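Local structure of TatD-related deoxyribonuclease (Thermotoga maritima, 1J6O) at residues H17-F22 with I101-L106; P135-I140 with R261-V266. The protein probably acts as a metal-dependent deoxyribonuclease of the TatD family, hydrolysing ester bonds of DNA. All blocks are in the same frame, centred on the assembly; numbering follows the deposited sequence.

Interaction 1 of 2, residues H17-F22 with I101-L106; sequences HAHLHF and IGETGL
The imidazole of His-17 swings away from its backbone nitrogen (chi1 -155°) and the Glu-103 chain is extended beyond CG, so that ring and carboxylate meet although the CA atoms of the two residues stand 9.1 Å apart. NE2 of His-17 donates a hydrogen bond of 2.8 Å to OE1 of Glu-103. The oxygen lies almost in the imidazole plane, yet the nitrogen reaches it from above the carboxylate plane, the two planes being 72° apart; at 146° the bond is somewhat bent. His-19 presents a ring edge to the same oxygen, its CE1 3.6 Å from OE1 of Glu-103, with ring and carboxylate nearly coplanar. That ring is held at both nitrogens, NE2 by Asp-214 and ND1 by the carbonyl of Val-47, while Phe-22 lays a ring face against CB of His-19. A cis peptide precedes Glu-103, where strand 98-107 turns a corner. Were Glu-103 an alanine, NE2 of His-17 would probably lose its acceptor. All three residues are predicted ligands of the first divalent metal; a donating N-H cannot also be a ligand, so this bond would probably have to give way if that metal were bound through NE2.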
ATOM      1  N   HIS A  17       3.804   1.283  -1.123  1.00  5.91           N
ATOM      2  CA  HIS A  17       3.180   2.043  -0.057  1.00  6.90           C
ATOM      3  C   HIS A  17       4.208   2.906   0.643  1.00  7.83           C
ATOM      4  O   HIS A  17       4.834   2.464   1.610  1.00 11.92           O
ATOM      5  CB  HIS A  17       2.522   1.086   0.963  1.00  6.94           C
ATOM      6  CG  HIS A  17       1.399   1.703   1.739  1.00  7.32           C
ATOM      7  ND1 HIS A  17       0.075   1.514   1.402  1.00  9.71           N
ATOM      8  CD2 HIS A  17       1.397   2.499   2.834  1.00  8.40           C
ATOM      9  CE1 HIS A  17      -0.695   2.165   2.264  1.00 10.61           C
ATOM     10  NE2 HIS A  17       0.084   2.769   3.142  1.00 10.79           N
ATOM     11  N   ALA A  18       4.382   4.140   0.179  1.00  5.47           N
ATOM     12  CA  ALA A  18       5.353   5.028   0.806  1.00  5.66           C
ATOM     13  C   ALA A  18       4.690   6.360   1.249  1.00  5.86           C
ATOM     14  O   ALA A  18       3.627   6.698   0.755  1.00  5.49           O
ATOM     15  CB  ALA A  18       6.426   5.319  -0.184  1.00  4.30           C
ATOM     16  N   HIS A  19       5.317   7.090   2.178  1.00  4.58           N
ATOM     17  CA  HIS A  19       4.785   8.383   2.653  1.00  5.69           C
ATOM     18  C   HIS A  19       6.023   9.286   2.674  1.00  5.76           C
ATOM     19  O   HIS A  19       6.420   9.819   3.751  1.00  5.66           O
ATOM     20  CB  HIS A  19       4.247   8.273   4.095  1.00  5.93           C
ATOM     21  CG  HIS A  19       3.210   7.205   4.278  1.00  7.11           C
ATOM     22  ND1 HIS A  19       1.926   7.328   3.791  1.00  8.75           N
ATOM     23  CD2 HIS A  19       3.250   6.023   4.945  1.00  7.58           C
ATOM     24  CE1 HIS A  19       1.214   6.275   4.161  1.00 11.23           C
ATOM     25  NE2 HIS A  19       1.993   5.470   4.867  1.00  8.90           N
ATOM     26  N   LEU A  20       6.604   9.499   1.500  1.00  4.69           N
ATOM     27  CA  LEU A  20       7.808  10.320   1.382  1.00  5.86           C
ATOM     28  C   LEU A  20       7.616  11.785   1.704  1.00  6.86           C
ATOM     29  O   LEU A  20       8.592  12.507   1.970  1.00  7.61           O
ATOM     30  CB  LEU A  20       8.401  10.140  -0.022  1.00  6.90           C
ATOM     31  CG  LEU A  20       8.955   8.730  -0.277  1.00 10.03           C
ATOM     32  CD1 LEU A  20       9.133   8.469  -1.796  1.00  9.30           C
ATOM     33  CD2 LEU A  20      10.280   8.587   0.452  1.00 10.50           C
ATOM     34  N   HIS A  21       6.362  12.209   1.702  1.00  5.31           N
ATOM     35  CA  HIS A  21       6.030  13.593   1.994  1.00  7.50           C
ATOM     36  C   HIS A  21       5.890  13.866   3.489  1.00  7.17           C
ATOM     37  O   HIS A  21       5.660  15.018   3.877  1.00  8.99           O
ATOM     38  CB  HIS A  21       4.751  14.003   1.256  1.00  7.00           C
ATOM     39  CG  HIS A  21       3.572  13.147   1.588  1.00  9.47           C
ATOM     40  ND1 HIS A  21       3.544  11.789   1.328  1.00  7.15           N
ATOM     41  CD2 HIS A  21       2.424  13.434   2.252  1.00  6.86           C
ATOM     42  CE1 HIS A  21       2.431  11.275   1.827  1.00  7.88           C
ATOM     43  NE2 HIS A  21       1.735  12.253   2.396  1.00  8.58           N
ATOM     44  N   PHE A  22       6.015  12.836   4.331  1.00  5.07           N
ATOM     45  CA  PHE A  22       5.902  13.033   5.767  1.00  6.12           C
ATOM     46  C   PHE A  22       7.111  13.833   6.235  1.00  9.51           C
ATOM     47  O   PHE A  22       8.174  13.828   5.575  1.00  8.29           O
ATOM     48  CB  PHE A  22       5.829  11.703   6.506  1.00  5.67           C
ATOM     49  CG  PHE A  22       4.468  11.039   6.446  1.00  5.79           C
ATOM     50  CD1 PHE A  22       3.460  11.522   5.604  1.00  5.80           C
ATOM     51  CD2 PHE A  22       4.179   9.952   7.282  1.00  7.37           C
ATOM     52  CE1 PHE A  22       2.175  10.935   5.599  1.00  7.33           C
ATOM     53  CE2 PHE A  22       2.889   9.364   7.273  1.00 10.10           C
ATOM     54  CZ  PHE A  22       1.901   9.863   6.434  1.00  7.39           C
ATOM     55  N   ILE A 101      -6.802   4.816  -5.020  1.00  6.53           N
ATOM     56  CA  ILE A 101      -7.584   5.494  -3.997  1.00  7.15           C
ATOM     57  C   ILE A 101      -7.194   4.783  -2.704  1.00  7.45           C
ATOM     58  O   ILE A 101      -7.291   3.545  -2.598  1.00  8.07           O
ATOM     59  CB  ILE A 101      -9.136   5.352  -4.197  1.00  8.19           C
ATOM     60  CG1 ILE A 101      -9.597   6.128  -5.432  1.00  9.33           C
ATOM     61  CG2 ILE A 101      -9.874   5.938  -2.950  1.00  8.57           C
ATOM     62  CD1 ILE A 101      -9.350   7.628  -5.370  1.00 11.30           C
ATOM     63  N   GLY A 102      -6.731   5.575  -1.733  1.00  6.18           N
ATOM     64  CA  GLY A 102      -6.311   5.069  -0.434  1.00  6.95           C
ATOM     65  C   GLY A 102      -5.227   6.025   0.058  1.00  7.42           C
ATOM     66  O   GLY A 102      -4.742   6.847  -0.722  1.00  7.68           O
ATOM     67  N   GLU A 103      -4.760   5.888   1.288  1.00  8.95           N
ATOM     68  CA  GLU A 103      -5.178   4.866   2.239  1.00 10.76           C
ATOM     69  C   GLU A 103      -6.623   4.954   2.730  1.00  9.20           C
ATOM     70  O   GLU A 103      -7.125   6.034   3.050  1.00 10.88           O
ATOM     71  CB  GLU A 103      -4.207   4.919   3.433  1.00 13.79           C
ATOM     72  CG  GLU A 103      -3.928   3.577   4.047  1.00 20.59           C
ATOM     73  CD  GLU A 103      -2.728   3.588   4.981  1.00 23.64           C
ATOM     74  OE1 GLU A 103      -1.720   4.284   4.702  1.00 22.89           O
ATOM     75  OE2 GLU A 103      -2.801   2.874   6.001  1.00 25.57           O
ATOM     76  N   THR A 104      -7.310   3.818   2.717  1.00  8.99           N
ATOM     77  CA  THR A 104      -8.701   3.773   3.179  1.00  8.54           C
ATOM     78  C   THR A 104      -8.926   2.396   3.791  1.00  9.73           C
ATOM     79  O   THR A 104      -8.260   1.429   3.428  1.00 10.92           O
ATOM     80  CB  THR A 104      -9.716   4.041   2.024  1.00 10.46           C
ATOM     81  OG1 THR A 104     -11.050   4.044   2.559  1.00  8.27           O
ATOM     82  CG2 THR A 104      -9.611   3.002   0.942  1.00  7.21           C
ATOM     83  N   GLY A 105      -9.832   2.299   4.755  1.00  7.91           N
ATOM     84  CA  GLY A 105     -10.066   1.002   5.354  1.00  8.45           C
ATOM     85  C   GLY A 105     -10.650   1.125   6.737  1.00  9.54           C
ATOM     86  O   GLY A 105     -11.389   2.075   7.020  1.00 10.05           O
ATOM     87  N   LEU A 106     -10.291   0.175   7.597  1.00 10.71           N
ATOM     88  CA  LEU A 106     -10.773   0.134   8.970  1.00  9.62           C
ATOM     89  C   LEU A 106      -9.658  -0.198   9.943  1.00 11.66           C
ATOM     90  O   LEU A 106      -8.805  -1.050   9.661  1.00 10.51           O
ATOM     91  CB  LEU A 106     -11.821  -0.982   9.117  1.00 11.98           C
ATOM     92  CG  LEU A 106     -13.022  -1.025   8.194  1.00 11.24           C
ATOM     93  CD1 LEU A 106     -13.844  -2.294   8.488  1.00 12.33           C
ATOM     94  CD2 LEU A 106     -13.850   0.246   8.414  1.00 14.70           C
TER

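Interaction 2 of 2, residues P135-I140 with R261-V266; sequences PLVVHI and RIFLEV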
ATOM      1  N   PRO A 135      -7.562   1.167  -8.598  1.00  8.79           N
ATOM      2  CA  PRO A 135      -7.371   0.133  -7.579  1.00  9.68           C
ATOM      3  C   PRO A 135      -7.373   0.785  -6.206  1.00  8.24           C
ATOM      4  O   PRO A 135      -7.114   1.985  -6.074  1.00  9.54           O
ATOM      5  CB  PRO A 135      -6.017  -0.480  -7.960  1.00  7.40           C
ATOM      6  CG  PRO A 135      -5.296   0.627  -8.575  1.00  7.66           C
ATOM      7  CD  PRO A 135      -6.363   1.284  -9.452  1.00 10.60           C
ATOM      8  N   LEU A 136      -7.699  -0.002  -5.193  1.00  9.18           N
ATOM      9  CA  LEU A 136      -7.736   0.486  -3.835  1.00  8.82           C
ATOM     10  C   LEU A 136      -6.491   0.080  -3.066  1.00  9.74           C
ATOM     11  O   LEU A 136      -5.955  -0.994  -3.286  1.00  8.66           O
ATOM     12  CB  LEU A 136      -8.963  -0.090  -3.102  1.00  8.68           C
ATOM     13  CG  LEU A 136     -10.310   0.502  -3.518  1.00  7.94           C
ATOM     14  CD1 LEU A 136     -11.422  -0.544  -3.421  1.00  9.78           C
ATOM     15  CD2 LEU A 136     -10.593   1.709  -2.626  1.00  9.19           C
ATOM     16  N   VAL A 137      -6.030   0.976  -2.189  1.00  8.96           N
ATOM     17  CA  VAL A 137      -4.868   0.753  -1.339  1.00  8.90           C
ATOM     18  C   VAL A 137      -5.616   0.679   0.001  1.00  8.53           C
ATOM     19  O   VAL A 137      -5.988   1.702   0.563  1.00  7.53           O
ATOM     20  CB  VAL A 137      -3.901   1.954  -1.398  1.00 10.15           C
ATOM     21  CG1 VAL A 137      -2.924   1.912  -0.259  1.00 14.09           C
ATOM     22  CG2 VAL A 137      -3.158   1.911  -2.737  1.00 14.00           C
ATOM     23  N   VAL A 138      -5.816  -0.544   0.495  1.00  8.81           N
ATOM     24  CA  VAL A 138      -6.543  -0.796   1.744  1.00  9.16           C
ATOM     25  C   VAL A 138      -5.754  -1.051   2.996  1.00  8.44           C
ATOM     26  O   VAL A 138      -4.784  -1.808   3.010  1.00  8.78           O
ATOM     27  CB  VAL A 138      -7.545  -1.974   1.522  1.00  8.82           C
ATOM     28  CG1 VAL A 138      -8.456  -2.172   2.746  1.00 10.04           C
ATOM     29  CG2 VAL A 138      -8.376  -1.709   0.273  1.00  8.89           C
ATOM     30  N   HIS A 139      -6.200  -0.410   4.070  1.00  8.64           N
ATOM     31  CA  HIS A 139      -5.566  -0.532   5.376  1.00 11.54           C
ATOM     32  C   HIS A 139      -6.547  -1.278   6.267  1.00 12.49           C
ATOM     33  O   HIS A 139      -7.687  -0.852   6.402  1.00 10.58           O
ATOM     34  CB  HIS A 139      -5.331   0.876   5.937  1.00 14.33           C
ATOM     35  CG  HIS A 139      -4.876   0.897   7.366  1.00 18.81           C
ATOM     36  ND1 HIS A 139      -3.548   0.920   7.724  1.00 24.31           N
ATOM     37  CD2 HIS A 139      -5.576   0.925   8.524  1.00 20.80           C
ATOM     38  CE1 HIS A 139      -3.444   0.968   9.042  1.00 23.06           C
ATOM     39  NE2 HIS A 139      -4.664   0.970   9.552  1.00 23.39           N
ATOM     40  N   ILE A 140      -6.118  -2.382   6.872  1.00 12.00           N
ATOM     41  CA  ILE A 140      -7.019  -3.141   7.758  1.00 14.59           C
ATOM     42  C   ILE A 140      -6.251  -3.532   9.018  1.00 16.12           C
ATOM     43  O   ILE A 140      -5.189  -4.162   8.933  1.00 14.52           O
ATOM     44  CB  ILE A 140      -7.526  -4.465   7.126  1.00 14.78           C
ATOM     45  CG1 ILE A 140      -8.296  -4.204   5.829  1.00 13.97           C
ATOM     46  CG2 ILE A 140      -8.413  -5.202   8.158  1.00 16.27           C
ATOM     47  CD1 ILE A 140      -8.720  -5.477   5.079  1.00 15.38           C
ATOM     48  N   ARG A 261       1.277  -4.181 -13.044  1.00  9.44           N
ATOM     49  CA  ARG A 261      -0.047  -4.497 -13.540  1.00 12.02           C
ATOM     50  C   ARG A 261      -1.159  -3.784 -12.790  1.00 13.14           C
ATOM     51  O   ARG A 261      -2.084  -3.239 -13.385  1.00 12.50           O
ATOM     52  CB  ARG A 261      -0.271  -6.006 -13.479  1.00 12.36           C
ATOM     53  CG  ARG A 261      -1.590  -6.458 -14.063  1.00 18.30           C
ATOM     54  CD  ARG A 261      -1.828  -7.951 -13.830  1.00 20.19           C
ATOM     55  NE  ARG A 261      -2.079  -8.253 -12.426  1.00 24.50           N
ATOM     56  CZ  ARG A 261      -1.254  -8.947 -11.652  1.00 25.81           C
ATOM     57  NH1 ARG A 261      -0.108  -9.420 -12.146  1.00 24.30           N
ATOM     58  NH2 ARG A 261      -1.572  -9.167 -10.381  1.00 25.32           N
ATOM     59  N   ILE A 262      -1.056  -3.771 -11.472  1.00  9.68           N
ATOM     60  CA  ILE A 262      -2.084  -3.125 -10.658  1.00 11.19           C
ATOM     61  C   ILE A 262      -2.171  -1.615 -10.761  1.00  9.03           C
ATOM     62  O   ILE A 262      -3.234  -1.047 -10.999  1.00  9.95           O
ATOM     63  CB  ILE A 262      -1.880  -3.490  -9.157  1.00 11.08           C
ATOM     64  CG1 ILE A 262      -2.206  -4.976  -8.945  1.00 10.72           C
ATOM     65  CG2 ILE A 262      -2.807  -2.669  -8.264  1.00 12.44           C
ATOM     66  CD1 ILE A 262      -1.870  -5.489  -7.553  1.00 14.56           C
ATOM     67  N   PHE A 263      -1.032  -0.973 -10.606  1.00  7.23           N
ATOM     68  CA  PHE A 263      -0.971   0.469 -10.640  1.00  7.86           C
ATOM     69  C   PHE A 263      -0.682   1.195 -11.929  1.00 10.71           C
ATOM     70  O   PHE A 263      -1.203   2.298 -12.143  1.00  7.75           O
ATOM     71  CB  PHE A 263       0.061   0.898  -9.586  1.00  9.24           C
ATOM     72  CG  PHE A 263      -0.292   0.460  -8.189  1.00  7.14           C
ATOM     73  CD1 PHE A 263      -1.305   1.092  -7.496  1.00  6.69           C
ATOM     74  CD2 PHE A 263       0.400  -0.580  -7.580  1.00  8.76           C
ATOM     75  CE1 PHE A 263      -1.625   0.705  -6.201  1.00  7.88           C
ATOM     76  CE2 PHE A 263       0.097  -0.991  -6.276  1.00  7.98           C
ATOM     77  CZ  PHE A 263      -0.918  -0.346  -5.583  1.00  9.09           C
ATOM     78  N   LEU A 264       0.119   0.593 -12.799  1.00 11.31           N
ATOM     79  CA  LEU A 264       0.440   1.296 -14.035  1.00 13.64           C
ATOM     80  C   LEU A 264      -0.271   0.974 -15.317  1.00 15.15           C
ATOM     81  O   LEU A 264      -0.196   1.755 -16.258  1.00 16.53           O
ATOM     82  CB  LEU A 264       1.943   1.219 -14.274  1.00 13.80           C
ATOM     83  CG  LEU A 264       2.745   1.778 -13.096  1.00 13.25           C
ATOM     84  CD1 LEU A 264       4.235   1.760 -13.414  1.00 13.42           C
ATOM     85  CD2 LEU A 264       2.254   3.195 -12.746  1.00 13.91           C
ATOM     86  N   GLU A 265      -0.946  -0.157 -15.380  1.00 16.97           N
ATOM     87  CA  GLU A 265      -1.636  -0.490 -16.614  1.00 20.51           C
ATOM     88  C   GLU A 265      -2.762   0.496 -16.863  1.00 22.50           C
ATOM     89  O   GLU A 265      -3.494   0.874 -15.942  1.00 20.90           O
ATOM     90  CB  GLU A 265      -2.163  -1.923 -16.551  1.00 21.67           C
ATOM     91  CG  GLU A 265      -2.056  -2.655 -17.889  1.00 24.34           C
ATOM     92  CD  GLU A 265      -2.075  -4.163 -17.741  1.00 24.31           C
ATOM     93  OE1 GLU A 265      -3.177  -4.754 -17.619  1.00 25.82           O
ATOM     94  OE2 GLU A 265      -0.979  -4.761 -17.740  1.00 23.15           O
ATOM     95  N   VAL A 266      -2.883   0.940 -18.110  1.00 23.68           N
ATOM     96  CA  VAL A 266      -3.925   1.887 -18.457  1.00 25.20           C
ATOM     97  C   VAL A 266      -5.278   1.199 -18.223  1.00 28.17           C
ATOM     98  O   VAL A 266      -5.519   0.102 -18.726  1.00 28.51           O
ATOM     99  CB  VAL A 266      -3.804   2.335 -19.940  1.00 24.28           C
ATOM    100  CG1 VAL A 266      -4.898   3.337 -20.269  1.00 23.75           C
ATOM    101  CG2 VAL A 266      -2.452   2.953 -20.187  1.00 23.43           C
TER
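Ile-262 and Phe-263, near the end of helix 248-264, meet Pro-135 and Val-137 in a buried contact of mainly apolar side chains, without hydrogen bonds. Ile-262 comes first: its CG2, anti to the backbone nitrogen, lies 3.9 Å from CB of Pro-135, the two side chains crossing at a slant. Its carbonyl oxygen also faces the pyrrolidine ring, 3.6 Å from CG of Pro-135, while the amine of Lys-267 hydrogen-bonds to that oxygen. Phe-263 follows, with CG anti to its own carbonyl carbon (chi1 -60°), and brings the edge of its ring up to the strand. CE1 of Phe-263 is 4.0 Å from CG2 of Val-137, which sits at the ring edge near its plane. One atom back along the rim, CD1 of Phe-263 is 4.2 Å from CG of Pro-135. A face of the same ring is covered from within the helix by CG2 of Ile-262, 3.7 Å above the plane and over its centre, so this methyl touches both the phenyl and the proline. Ala-100 and Val-162, on the two strands neighbouring 136-141, also touch the phenyl. These two side chains cover the start of strand 136-141, consistent with a C-terminal helix helping to close the N-terminal mouth of a TIM barrel.

How the interactions relate
Interaction 1 closes before interaction 2 opens along the chain, and their centres lie 12 Å apart. They share one parallel sheet, in which strands 98-107 and 136-141 are neighbours: the backbone nitrogens of Val-137 and His-139 probably hydrogen-bond to the carbonyl oxygens of Ile-101 and Thr-104. Strand 13-18 brings in the first segment of interaction 1, helix 248-264 the last of interaction 2. Inside the barrel Val-137 touches both contacts, its CG1 3.4 Å from CE1 of His-17. Strand 136-141 starts just after Pro-135 and leads to His-139, a predicted ligand of the second metal whose ring closely approaches Glu-103, linking barrel bottom to probable active site.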